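Local coordinates for universal stress protein MJ0577 (Methanocaldococcus jannaschii, PDB 1MJH) that binds ATP together with a manganese ion, as a homodimer of the universal stress protein family, at residues K6-P11 and K23-F28; T17-L22 and E86-E91; E35-H40 and E119-I124. All blocks are in the same frame, centred on the assembly; numbering follows the deposited sequence.

Contact 1 of 3, residues K6-P11 and K23-F28. With ATP (adenosine-5'-triphosphate), chain F.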
loop_
_atom_site.group_PDB
_atom_site.type_symbol
_atom_site.label_atom_id
_atom_site.label_comp_id
_atom_site.label_asym_id
_atom_site.label_seq_id
_atom_site.Cartn_x
_atom_site.Cartn_y
_atom_site.Cartn_z
ATOM N N LYS B 6 4.070 -4.768 13.874
ATOM C CA LYS B 6 3.671 -5.753 14.876
ATOM C C LYS B 6 2.207 -6.121 14.752
ATOM O O LYS B 6 1.901 -7.287 14.981
ATOM C CB LYS B 6 3.933 -5.123 16.275
ATOM C CG LYS B 6 3.626 -6.116 17.389
ATOM C CD LYS B 6 4.254 -5.737 18.723
ATOM C CE LYS B 6 4.132 -6.893 19.707
ATOM N NZ LYS B 6 5.209 -6.865 20.739
ATOM N N LYS B 7 1.338 -5.169 14.398
ATOM C CA LYS B 7 -0.090 -5.442 14.326
ATOM C C LYS B 7 -0.639 -5.045 12.968
ATOM O O LYS B 7 -0.415 -3.921 12.470
ATOM C CB LYS B 7 -0.803 -4.663 15.454
ATOM C CG LYS B 7 -2.274 -5.055 15.581
ATOM C CD LYS B 7 -2.957 -4.136 16.608
ATOM C CE LYS B 7 -2.343 -4.387 17.990
ATOM N NZ LYS B 7 -3.355 -3.941 19.013
ATOM N N ILE B 8 -1.221 -6.010 12.257
ATOM C CA ILE B 8 -1.759 -5.792 10.906
ATOM C C ILE B 8 -3.284 -5.839 10.881
ATOM O O ILE B 8 -3.899 -6.737 11.507
ATOM C CB ILE B 8 -1.255 -6.987 10.028
ATOM C CG1 ILE B 8 0.249 -6.956 9.932
ATOM C CG2 ILE B 8 -1.883 -6.959 8.632
ATOM C CD1 ILE B 8 0.874 -8.313 9.534
ATOM N N LEU B 9 -3.893 -4.951 10.099
ATOM C CA LEU B 9 -5.343 -5.045 9.861
ATOM C C LEU B 9 -5.512 -5.729 8.505
ATOM O O LEU B 9 -4.938 -5.224 7.528
ATOM C CB LEU B 9 -6.107 -3.719 9.809
ATOM C CG LEU B 9 -7.596 -3.739 9.426
ATOM C CD1 LEU B 9 -8.402 -4.583 10.446
ATOM C CD2 LEU B 9 -8.226 -2.350 9.365
ATOM N N TYR B 10 -6.275 -6.832 8.425
ATOM C CA TYR B 10 -6.483 -7.507 7.163
ATOM C C TYR B 10 -7.989 -7.613 6.965
ATOM O O TYR B 10 -8.668 -8.457 7.588
ATOM C CB TYR B 10 -5.859 -8.931 7.161
ATOM C CG TYR B 10 -6.306 -9.796 6.014
ATOM C CD1 TYR B 10 -6.241 -9.308 4.700
ATOM C CD2 TYR B 10 -6.788 -11.085 6.212
ATOM C CE1 TYR B 10 -6.639 -10.094 3.635
ATOM C CE2 TYR B 10 -7.190 -11.871 5.141
ATOM C CZ TYR B 10 -7.117 -11.369 3.874
ATOM O OH TYR B 10 -7.525 -12.126 2.776
ATOM N N PRO B 11 -8.562 -6.668 6.252
ATOM C CA PRO B 11 -9.991 -6.660 5.975
ATOM C C PRO B 11 -10.242 -7.515 4.727
ATOM O O PRO B 11 -9.592 -7.316 3.706
ATOM C CB PRO B 11 -10.282 -5.195 5.669
ATOM C CG PRO B 11 -9.000 -4.601 5.142
ATOM C CD PRO B 11 -7.887 -5.499 5.619
ATOM N N LYS B 23 -1.760 -13.819 1.150
ATOM C CA LYS B 23 -0.402 -14.252 0.954
ATOM C C LYS B 23 0.605 -13.225 1.514
ATOM O O LYS B 23 1.641 -13.629 2.045
ATOM C CB LYS B 23 -0.063 -14.501 -0.518
ATOM C CG LYS B 23 -1.052 -15.491 -1.175
ATOM C CD LYS B 23 -0.657 -15.666 -2.648
ATOM C CE LYS B 23 -1.211 -16.912 -3.286
ATOM N NZ LYS B 23 -0.911 -18.221 -2.636
ATOM N N HIS B 24 0.284 -11.950 1.304
ATOM C CA HIS B 24 1.169 -10.867 1.778
ATOM C C HIS B 24 1.070 -10.730 3.279
ATOM O O HIS B 24 2.114 -10.547 3.926
ATOM C CB HIS B 24 0.814 -9.523 1.091
ATOM C CG HIS B 24 1.140 -9.629 -0.378
ATOM N ND1 HIS B 24 2.289 -9.022 -0.873
ATOM C CD2 HIS B 24 0.481 -10.218 -1.406
ATOM C CE1 HIS B 24 2.332 -9.290 -2.178
ATOM N NE2 HIS B 24 1.262 -10.033 -2.561
ATOM N N VAL B 25 -0.108 -10.907 3.877
ATOM C CA VAL B 25 -0.157 -10.923 5.350
ATOM C C VAL B 25 0.776 -11.991 5.914
ATOM O O VAL B 25 1.504 -11.772 6.899
ATOM C CB VAL B 25 -1.594 -11.186 5.836
ATOM C CG1 VAL B 25 -1.669 -11.253 7.379
ATOM C CG2 VAL B 25 -2.504 -10.045 5.333
ATOM N N LYS B 26 0.721 -13.175 5.324
ATOM C CA LYS B 26 1.609 -14.275 5.759
ATOM C C LYS B 26 3.058 -13.923 5.586
ATOM O O LYS B 26 3.920 -14.242 6.444
ATOM C CB LYS B 26 1.228 -15.588 5.018
ATOM C CG LYS B 26 -0.190 -16.036 5.444
ATOM C CD LYS B 26 -0.703 -17.212 4.601
ATOM C CE LYS B 26 0.184 -18.441 4.638
ATOM N NZ LYS B 26 -0.333 -19.530 3.727
ATOM N N ALA B 27 3.431 -13.187 4.513
ATOM C CA ALA B 27 4.813 -12.795 4.322
ATOM C C ALA B 27 5.358 -11.827 5.331
ATOM O O ALA B 27 6.589 -11.682 5.479
ATOM C CB ALA B 27 5.002 -12.302 2.868
ATOM N N PHE B 28 4.473 -11.096 6.032
ATOM C CA PHE B 28 4.930 -10.165 7.065
ATOM C C PHE B 28 5.355 -10.912 8.335
ATOM O O PHE B 28 5.816 -10.242 9.234
ATOM C CB PHE B 28 3.836 -9.149 7.369
ATOM C CG PHE B 28 3.908 -7.901 6.544
ATOM C CD1 PHE B 28 3.767 -7.943 5.174
ATOM C CD2 PHE B 28 4.159 -6.659 7.124
ATOM C CE1 PHE B 28 3.842 -6.802 4.401
ATOM C CE2 PHE B 28 4.244 -5.526 6.352
ATOM C CZ PHE B 28 4.095 -5.585 4.986
HETATM P PG ATP F . -16.606 -2.004 -5.492
HETATM O O1G ATP F . -16.211 -0.569 -5.453
HETATM O O2G ATP F . -16.995 -2.409 -4.182
HETATM O O3G ATP F . -17.655 -2.286 -6.483
HETATM P PB ATP F . -14.533 -4.097 -5.691
HETATM O O1B ATP F . -13.950 -4.655 -6.918
HETATM O O2B ATP F . -15.443 -5.061 -5.063
HETATM O O3B ATP F . -15.240 -2.727 -6.012
HETATM P PA ATP F . -13.253 -3.311 -3.115
HETATM O O1A ATP F . -12.802 -1.943 -3.050
HETATM O O2A ATP F . -14.464 -3.646 -2.448
HETATM O O3A ATP F . -13.338 -3.718 -4.704
HETATM O "O5'" ATP F . -12.243 -4.425 -2.640
HETATM C "C5'" ATP F . -10.914 -3.988 -2.256
HETATM C "C4'" ATP F . -10.516 -4.676 -0.964
HETATM O "O4'" ATP F . -11.331 -4.075 0.120
HETATM C "C3'" ATP F . -10.809 -6.163 -0.842
HETATM O "O3'" ATP F . -9.822 -6.983 -1.484
HETATM C "C2'" ATP F . -10.834 -6.316 0.699
HETATM O "O2'" ATP F . -9.479 -6.356 1.188
HETATM C "C1'" ATP F . -11.557 -5.008 1.114
HETATM N N9 ATP F . -12.988 -5.176 1.331
HETATM C C8 ATP F . -14.017 -4.935 0.488
HETATM N N7 ATP F . -15.206 -5.114 1.030
HETATM C C5 ATP F . -14.949 -5.534 2.248
HETATM C C6 ATP F . -15.811 -5.885 3.274
HETATM N N6 ATP F . -17.133 -5.858 3.100
HETATM N N1 ATP F . -15.255 -6.267 4.420
HETATM C C2 ATP F . -13.893 -6.273 4.595
HETATM N N3 ATP F . -12.981 -5.943 3.664
HETATM C C4 ATP F . -13.621 -5.615 2.518
#
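In the beta-alpha-beta unit that opens this universal stress protein fold, helix 16-27 packs across strand 7-11 through Ile8, Tyr10, Val25 and Phe28. Alternation along the strand sends the CB atoms of Ile8 and Tyr10 toward the helix, whereas Leu9 points away and packs on helix 108-118. A branched isoleucine suits the strand backbone and still reaches outward: its CG1 branch lies beside the backbone N (chi1 -64°), and its terminal CD1 comes obliquely to Phe28 CB at 3.8 Å. The same methyl lies more loosely, 4.4 Å, from Val25 CG1. Tyr10 and Val25 meet at about a right angle, with Val25 CG2 lodged near the root of the ring, 3.9 Å from Tyr10 CD1. Short and branched, valine sets one methyl against the ring and the other near Ile8. Beyond it, the phenol OH of Tyr10 hydrogen-bonds back to Ala18 O of the same helix, which gives the polar end of a buried ring a partner. At the end of the strand, Pro11 O accepts a hydrogen bond from ATP O2' at 2.7 Å, and Pro11 CB lies 3.4 Å from ATP N3. No hydrogen bond joins residues 6-11 to 23-28, so apolar fit carries this part of the interface; the Tyr10 tie adds a directional bond nearly two turns back along the helix, and Pro11 O serves the ribose.

Contact 2 of 3, residues T17-L22 and E86-E91; sequences TAEIAL and ENIKKE. With ATP (adenosine-5'-triphosphate), chain F.
Glu91 OE2 forms a salt bridge with Lys26 NZ, and the other oxygen, Glu91 OE1, rests 3.6 Å from the Leu22 CD2 methyl. The glutamate chain is extended, with CG anti to the backbone N (chi1 -171°), and it meets Leu22 from the opposite direction. Its length carries the carboxylate across the gap to the leucine methyl and within reach of Lys26. Glu19 OE1 stands 5.2 Å from Glu91 OE1, and the pull of Lys26 would probably ease this meeting of like charges. Beneath these acidic groups, the other methyl of Leu22, CD1, crosses obliquely to Ile88 CG2 at 4.1 Å. Leucine and isoleucine suit this buried seam, and Leu22 also touches Tyr10 of the adjoining strand. Glu19 adds a loose approach at the solvent side, its OE2 4.4 Å from Ile88 CG1. The segment axes run 12.7 Å apart at an angle of 18°, too distant for small residues to mesh, so long side chains bridge the gap. Ala18, on another side of its helix, brings CB within 3.7 Å of ATP O3'. Two nearly parallel helices, lying side by side on one face of a parallel sheet, are typical of a three-layer alpha/beta fold.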
loop_
_atom_site.group_PDB
_atom_site.type_symbol
_atom_site.label_atom_id
_atom_site.label_comp_id
_atom_site.label_asym_id
_atom_site.label_seq_id
_atom_site.Cartn_x
_atom_site.Cartn_y
_atom_site.Cartn_z
ATOM N N THR B 17 -9.250 -11.464 -5.039
ATOM C CA THR B 17 -8.130 -10.533 -4.791
ATOM C C THR B 17 -7.798 -10.447 -3.298
ATOM O O THR B 17 -6.619 -10.418 -2.951
ATOM C CB THR B 17 -8.504 -9.117 -5.311
ATOM O OG1 THR B 17 -8.816 -9.230 -6.731
ATOM C CG2 THR B 17 -7.269 -8.240 -5.286
ATOM N N ALA B 18 -8.780 -10.455 -2.421
ATOM C CA ALA B 18 -8.468 -10.459 -0.975
ATOM C C ALA B 18 -7.644 -11.705 -0.641
ATOM O O ALA B 18 -6.838 -11.735 0.298
ATOM C CB ALA B 18 -9.763 -10.380 -0.145
ATOM N N GLU B 19 -7.918 -12.871 -1.283
ATOM C CA GLU B 19 -7.090 -14.069 -1.017
ATOM C C GLU B 19 -5.661 -13.903 -1.461
ATOM O O GLU B 19 -4.763 -14.414 -0.794
ATOM C CB GLU B 19 -7.735 -15.289 -1.712
ATOM C CG GLU B 19 -8.900 -15.774 -0.833
ATOM C CD GLU B 19 -8.357 -16.653 0.304
ATOM O OE1 GLU B 19 -7.509 -17.573 0.126
ATOM O OE2 GLU B 19 -8.837 -16.387 1.439
ATOM N N ILE B 20 -5.376 -13.113 -2.537
ATOM C CA ILE B 20 -4.008 -12.796 -2.859
ATOM C C ILE B 20 -3.385 -11.996 -1.713
ATOM O O ILE B 20 -2.228 -12.215 -1.349
ATOM C CB ILE B 20 -3.834 -11.995 -4.172
ATOM C CG1 ILE B 20 -4.594 -12.748 -5.284
ATOM C CG2 ILE B 20 -2.353 -11.902 -4.542
ATOM C CD1 ILE B 20 -4.564 -11.997 -6.617
ATOM N N ALA B 21 -4.116 -11.017 -1.235
ATOM C CA ALA B 21 -3.610 -10.186 -0.110
ATOM C C ALA B 21 -3.305 -11.023 1.099
ATOM O O ALA B 21 -2.426 -10.647 1.883
ATOM C CB ALA B 21 -4.674 -9.124 0.234
ATOM N N LEU B 22 -4.018 -12.134 1.390
ATOM C CA LEU B 22 -3.652 -13.003 2.502
ATOM C C LEU B 22 -2.238 -13.503 2.379
ATOM O O LEU B 22 -1.522 -13.701 3.393
ATOM C CB LEU B 22 -4.682 -14.155 2.580
ATOM C CG LEU B 22 -4.429 -15.180 3.679
ATOM C CD1 LEU B 22 -4.412 -14.558 5.047
ATOM C CD2 LEU B 22 -5.613 -16.186 3.580
ATOM N N GLU B 86 -13.228 -18.589 10.020
ATOM C CA GLU B 86 -12.502 -19.615 10.786
ATOM C C GLU B 86 -11.364 -20.255 10.026
ATOM O O GLU B 86 -10.288 -20.520 10.582
ATOM C CB GLU B 86 -13.524 -20.700 11.206
ATOM C CG GLU B 86 -14.480 -20.263 12.296
ATOM C CD GLU B 86 -13.826 -19.757 13.562
ATOM O OE1 GLU B 86 -12.776 -20.282 13.995
ATOM O OE2 GLU B 86 -14.310 -18.796 14.210
ATOM N N ASN B 87 -11.526 -20.563 8.730
ATOM C CA ASN B 87 -10.491 -21.144 7.907
ATOM C C ASN B 87 -9.311 -20.141 7.820
ATOM O O ASN B 87 -8.167 -20.545 7.916
ATOM C CB ASN B 87 -10.994 -21.455 6.493
ATOM C CG ASN B 87 -11.728 -22.799 6.404
ATOM O OD1 ASN B 87 -11.356 -23.738 7.123
ATOM N ND2 ASN B 87 -12.746 -22.849 5.559
ATOM N N ILE B 88 -9.604 -18.843 7.621
ATOM C CA ILE B 88 -8.472 -17.888 7.559
ATOM C C ILE B 88 -7.739 -17.732 8.894
ATOM O O ILE B 88 -6.531 -17.644 9.007
ATOM C CB ILE B 88 -9.014 -16.487 7.153
ATOM C CG1 ILE B 88 -9.667 -16.600 5.761
ATOM C CG2 ILE B 88 -7.842 -15.514 7.146
ATOM C CD1 ILE B 88 -10.536 -15.371 5.467
ATOM N N LYS B 89 -8.546 -17.627 9.954
ATOM C CA LYS B 89 -7.984 -17.524 11.312
ATOM C C LYS B 89 -7.089 -18.712 11.606
ATOM O O LYS B 89 -5.980 -18.523 12.093
ATOM C CB LYS B 89 -9.143 -17.420 12.320
ATOM C CG LYS B 89 -8.688 -17.556 13.769
ATOM C CD LYS B 89 -9.747 -17.018 14.721
ATOM C CE LYS B 89 -9.178 -16.892 16.124
ATOM N NZ LYS B 89 -10.200 -16.503 17.116
ATOM N N LYS B 90 -7.490 -19.946 11.262
ATOM C CA LYS B 90 -6.622 -21.094 11.438
ATOM C C LYS B 90 -5.374 -21.045 10.570
ATOM O O LYS B 90 -4.308 -21.427 11.056
ATOM C CB LYS B 90 -7.309 -22.435 11.131
ATOM C CG LYS B 90 -8.348 -22.800 12.191
ATOM C CD LYS B 90 -7.696 -23.371 13.438
ATOM C CE LYS B 90 -8.710 -23.817 14.482
ATOM N NZ LYS B 90 -8.039 -24.114 15.794
ATOM N N GLU B 91 -5.507 -20.577 9.323
ATOM C CA GLU B 91 -4.301 -20.510 8.455
ATOM C C GLU B 91 -3.300 -19.562 9.101
ATOM O O GLU B 91 -2.093 -19.749 9.136
ATOM C CB GLU B 91 -4.709 -20.028 7.045
ATOM C CG GLU B 91 -3.559 -20.143 6.022
ATOM C CD GLU B 91 -3.926 -19.686 4.621
ATOM O OE1 GLU B 91 -5.136 -19.646 4.313
ATOM O OE2 GLU B 91 -2.999 -19.421 3.803
HETATM P PG ATP F . -16.606 -2.004 -5.492
HETATM O O1G ATP F . -16.211 -0.569 -5.453
HETATM O O2G ATP F . -16.995 -2.409 -4.182
HETATM O O3G ATP F . -17.655 -2.286 -6.483
HETATM P PB ATP F . -14.533 -4.097 -5.691
HETATM O O1B ATP F . -13.950 -4.655 -6.918
HETATM O O2B ATP F . -15.443 -5.061 -5.063
HETATM O O3B ATP F . -15.240 -2.727 -6.012
HETATM P PA ATP F . -13.253 -3.311 -3.115
HETATM O O1A ATP F . -12.802 -1.943 -3.050
HETATM O O2A ATP F . -14.464 -3.646 -2.448
HETATM O O3A ATP F . -13.338 -3.718 -4.704
HETATM O "O5'" ATP F . -12.243 -4.425 -2.640
HETATM C "C5'" ATP F . -10.914 -3.988 -2.256
HETATM C "C4'" ATP F . -10.516 -4.676 -0.964
HETATM O "O4'" ATP F . -11.331 -4.075 0.120
HETATM C "C3'" ATP F . -10.809 -6.163 -0.842
HETATM O "O3'" ATP F . -9.822 -6.983 -1.484
HETATM C "C2'" ATP F . -10.834 -6.316 0.699
HETATM O "O2'" ATP F . -9.479 -6.356 1.188
HETATM C "C1'" ATP F . -11.557 -5.008 1.114
HETATM N N9 ATP F . -12.988 -5.176 1.331
HETATM C C8 ATP F . -14.017 -4.935 0.488
HETATM N N7 ATP F . -15.206 -5.114 1.030
HETATM C C5 ATP F . -14.949 -5.534 2.248
HETATM C C6 ATP F . -15.811 -5.885 3.274
HETATM N N6 ATP F . -17.133 -5.858 3.100
HETATM N N1 ATP F . -15.255 -6.267 4.420
HETATM C C2 ATP F . -13.893 -6.273 4.595
HETATM N N3 ATP F . -12.981 -5.943 3.664
HETATM C C4 ATP F . -13.621 -5.615 2.518
#

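Contact 3 of 3, residues E35-H40 and E119-I124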
loop_
_atom_site.group_PDB
_atom_site.type_symbol
_atom_site.label_atom_id
_atom_site.label_comp_id
_atom_site.label_asym_id
_atom_site.label_seq_id
_atom_site.Cartn_x
_atom_site.Cartn_y
_atom_site.Cartn_z
ATOM N N GLU B 35 0.558 -9.783 15.340
ATOM C CA GLU B 35 -0.880 -9.981 15.509
ATOM C C GLU B 35 -1.650 -9.553 14.262
ATOM O O GLU B 35 -1.213 -8.590 13.655
ATOM C CB GLU B 35 -1.298 -9.087 16.678
ATOM C CG GLU B 35 -2.757 -9.220 17.056
ATOM C CD GLU B 35 -2.944 -8.804 18.524
ATOM O OE1 GLU B 35 -2.182 -7.974 19.028
ATOM O OE2 GLU B 35 -3.875 -9.353 19.142
ATOM N N VAL B 36 -2.685 -10.294 13.926
ATOM C CA VAL B 36 -3.543 -9.865 12.812
ATOM C C VAL B 36 -4.928 -9.552 13.330
ATOM O O VAL B 36 -5.566 -10.378 14.032
ATOM C CB VAL B 36 -3.635 -10.910 11.675
ATOM C CG1 VAL B 36 -4.617 -10.435 10.597
ATOM C CG2 VAL B 36 -2.253 -11.113 11.094
ATOM N N ILE B 37 -5.507 -8.407 12.964
ATOM C CA ILE B 37 -6.891 -8.082 13.148
ATOM C C ILE B 37 -7.635 -8.543 11.878
ATOM O O ILE B 37 -7.355 -7.960 10.841
ATOM C CB ILE B 37 -7.179 -6.585 13.387
ATOM C CG1 ILE B 37 -6.294 -6.004 14.467
ATOM C CG2 ILE B 37 -8.667 -6.389 13.721
ATOM C CD1 ILE B 37 -6.185 -6.793 15.774
ATOM N N LEU B 38 -8.419 -9.636 11.992
ATOM C CA LEU B 38 -9.064 -10.143 10.767
ATOM C C LEU B 38 -10.473 -9.658 10.720
ATOM O O LEU B 38 -11.276 -9.897 11.659
ATOM C CB LEU B 38 -8.972 -11.702 10.866
ATOM C CG LEU B 38 -9.872 -12.413 9.845
ATOM C CD1 LEU B 38 -9.252 -12.261 8.432
ATOM C CD2 LEU B 38 -9.923 -13.923 10.136
ATOM N N LEU B 39 -10.773 -8.842 9.712
ATOM C CA LEU B 39 -12.055 -8.141 9.706
ATOM C C LEU B 39 -12.930 -8.372 8.501
ATOM O O LEU B 39 -12.422 -8.246 7.399
ATOM C CB LEU B 39 -11.691 -6.618 9.796
ATOM C CG LEU B 39 -12.883 -5.694 9.608
ATOM C CD1 LEU B 39 -13.928 -5.836 10.727
ATOM C CD2 LEU B 39 -12.370 -4.230 9.626
ATOM N N HIS B 40 -14.212 -8.708 8.688
ATOM C CA HIS B 40 -15.183 -8.718 7.613
ATOM C C HIS B 40 -16.351 -7.798 7.958
ATOM O O HIS B 40 -16.804 -7.827 9.129
ATOM C CB HIS B 40 -15.703 -10.158 7.294
ATOM C CG HIS B 40 -16.719 -10.099 6.192
ATOM N ND1 HIS B 40 -18.061 -10.340 6.278
ATOM C CD2 HIS B 40 -16.556 -9.802 4.907
ATOM C CE1 HIS B 40 -18.642 -10.192 5.084
ATOM N NE2 HIS B 40 -17.714 -9.846 4.194
ATOM N N GLU B 119 -7.880 -0.241 16.959
ATOM C CA GLU B 119 -6.934 -1.297 17.305
ATOM C C GLU B 119 -5.473 -0.890 17.304
ATOM O O GLU B 119 -4.529 -1.628 17.621
ATOM C CB GLU B 119 -7.205 -2.541 16.401
ATOM C CG GLU B 119 -8.651 -3.052 16.524
ATOM C CD GLU B 119 -8.899 -3.884 17.786
ATOM O OE1 GLU B 119 -7.955 -4.276 18.473
ATOM O OE2 GLU B 119 -10.066 -4.155 18.080
ATOM N N GLY B 120 -5.094 0.324 16.881
ATOM C CA GLY B 120 -3.723 0.784 16.814
ATOM C C GLY B 120 -2.829 -0.039 15.891
ATOM O O GLY B 120 -1.677 -0.368 16.207
ATOM N N VAL B 121 -3.339 -0.341 14.692
ATOM C CA VAL B 121 -2.509 -1.175 13.807
ATOM C C VAL B 121 -1.350 -0.404 13.207
ATOM O O VAL B 121 -1.458 0.809 13.092
ATOM C CB VAL B 121 -3.376 -1.858 12.725
ATOM C CG1 VAL B 121 -4.599 -2.525 13.350
ATOM C CG2 VAL B 121 -3.820 -0.907 11.634
ATOM N N ASP B 122 -0.334 -1.083 12.731
ATOM C CA ASP B 122 0.839 -0.559 12.044
ATOM C C ASP B 122 0.676 -0.523 10.504
ATOM O O ASP B 122 1.444 0.200 9.863
ATOM C CB ASP B 122 2.035 -1.438 12.407
ATOM C CG ASP B 122 2.318 -1.404 13.920
ATOM O OD1 ASP B 122 2.655 -0.288 14.390
ATOM O OD2 ASP B 122 2.207 -2.422 14.646
ATOM N N ILE B 123 -0.314 -1.243 9.989
ATOM C CA ILE B 123 -0.432 -1.297 8.515
ATOM C C ILE B 123 -1.764 -1.962 8.210
ATOM O O ILE B 123 -2.244 -2.775 9.026
ATOM C CB ILE B 123 0.742 -2.083 7.928
ATOM C CG1 ILE B 123 0.612 -2.120 6.390
ATOM C CG2 ILE B 123 0.841 -3.520 8.474
ATOM C CD1 ILE B 123 1.899 -2.671 5.749
ATOM N N ILE B 124 -2.375 -1.599 7.105
ATOM C CA ILE B 124 -3.557 -2.268 6.597
ATOM C C ILE B 124 -3.124 -3.009 5.322
ATOM O O ILE B 124 -2.504 -2.349 4.480
ATOM C CB ILE B 124 -4.635 -1.244 6.191
ATOM C CG1 ILE B 124 -4.955 -0.364 7.466
ATOM C CG2 ILE B 124 -5.878 -2.031 5.841
ATOM C CD1 ILE B 124 -5.997 0.668 7.151
#
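Ile37 and Val121 cross obliquely, and their nearest atoms are Ile37 CG1 and Val121 CG1, 4.0 Å apart. The same CG1 also lies 4.1 Å from Glu119 CB, again with the two side chains crossing at a slant, so one methylene of isoleucine meets two neighbours. All three CB atoms point toward the opposite segment. In Ile37 the chain is bent at the second torsion (chi2 -48°), which turns CD1 toward the glutamate, where it stands 4.1 Å from Glu119 OE1. Glu119 is bent as well (chi2 -79°), its aliphatic part lying over the isoleucine while OE2 turns to a salt bridge with Lys100 on strand 98-106. A glutamate thus suits a place at the edge of the core, apolar near the backbone and charged at its end. Strands 35-43 and 123-127 are not neighbours in the parallel sheet: strand 7-11 runs between them, and the contact reaches over it on the face where Leu9 packs against Ile37 and helix 108-118. That helix finishes in a Schellman motif, in which Gly120 takes a positive phi (61°) and the chain turns toward its next strand. Val121 follows directly, a compact branched residue that brings an apolar methyl down to the sheet just after the turn. Next in the chain, Asp122 ties the turn to strand 7-11, its OD2 accepting a hydrogen bond from Lys7 N, while Lys7 NZ bonds the carbonyl oxygen of Glu119.

From the N terminus, contact 1 closes the shortest loop, bringing helix 16-27 back onto strand 7-11. Contact 2 crosses it, because residues 17-22 lie within that loop while 86-91 come far later. Contact 3 opens after contact 1 has closed, so these two are in series, yet contacts 2 and 3 also cross. Strand 7-11 is shared ground: Ile8 O and Lys7 O are placed to bond Ile37 N and Asp122 N of contact 3. Leu38 CD1 meets both Tyr10 and Ile88, tying contacts 1 and 2 to strand 35-43. Contact 1 sets helix 16-27 on one sheet face, contact 2 joins it to helix 66-95, and contact 3 brings the end of helix 108-118 to the other.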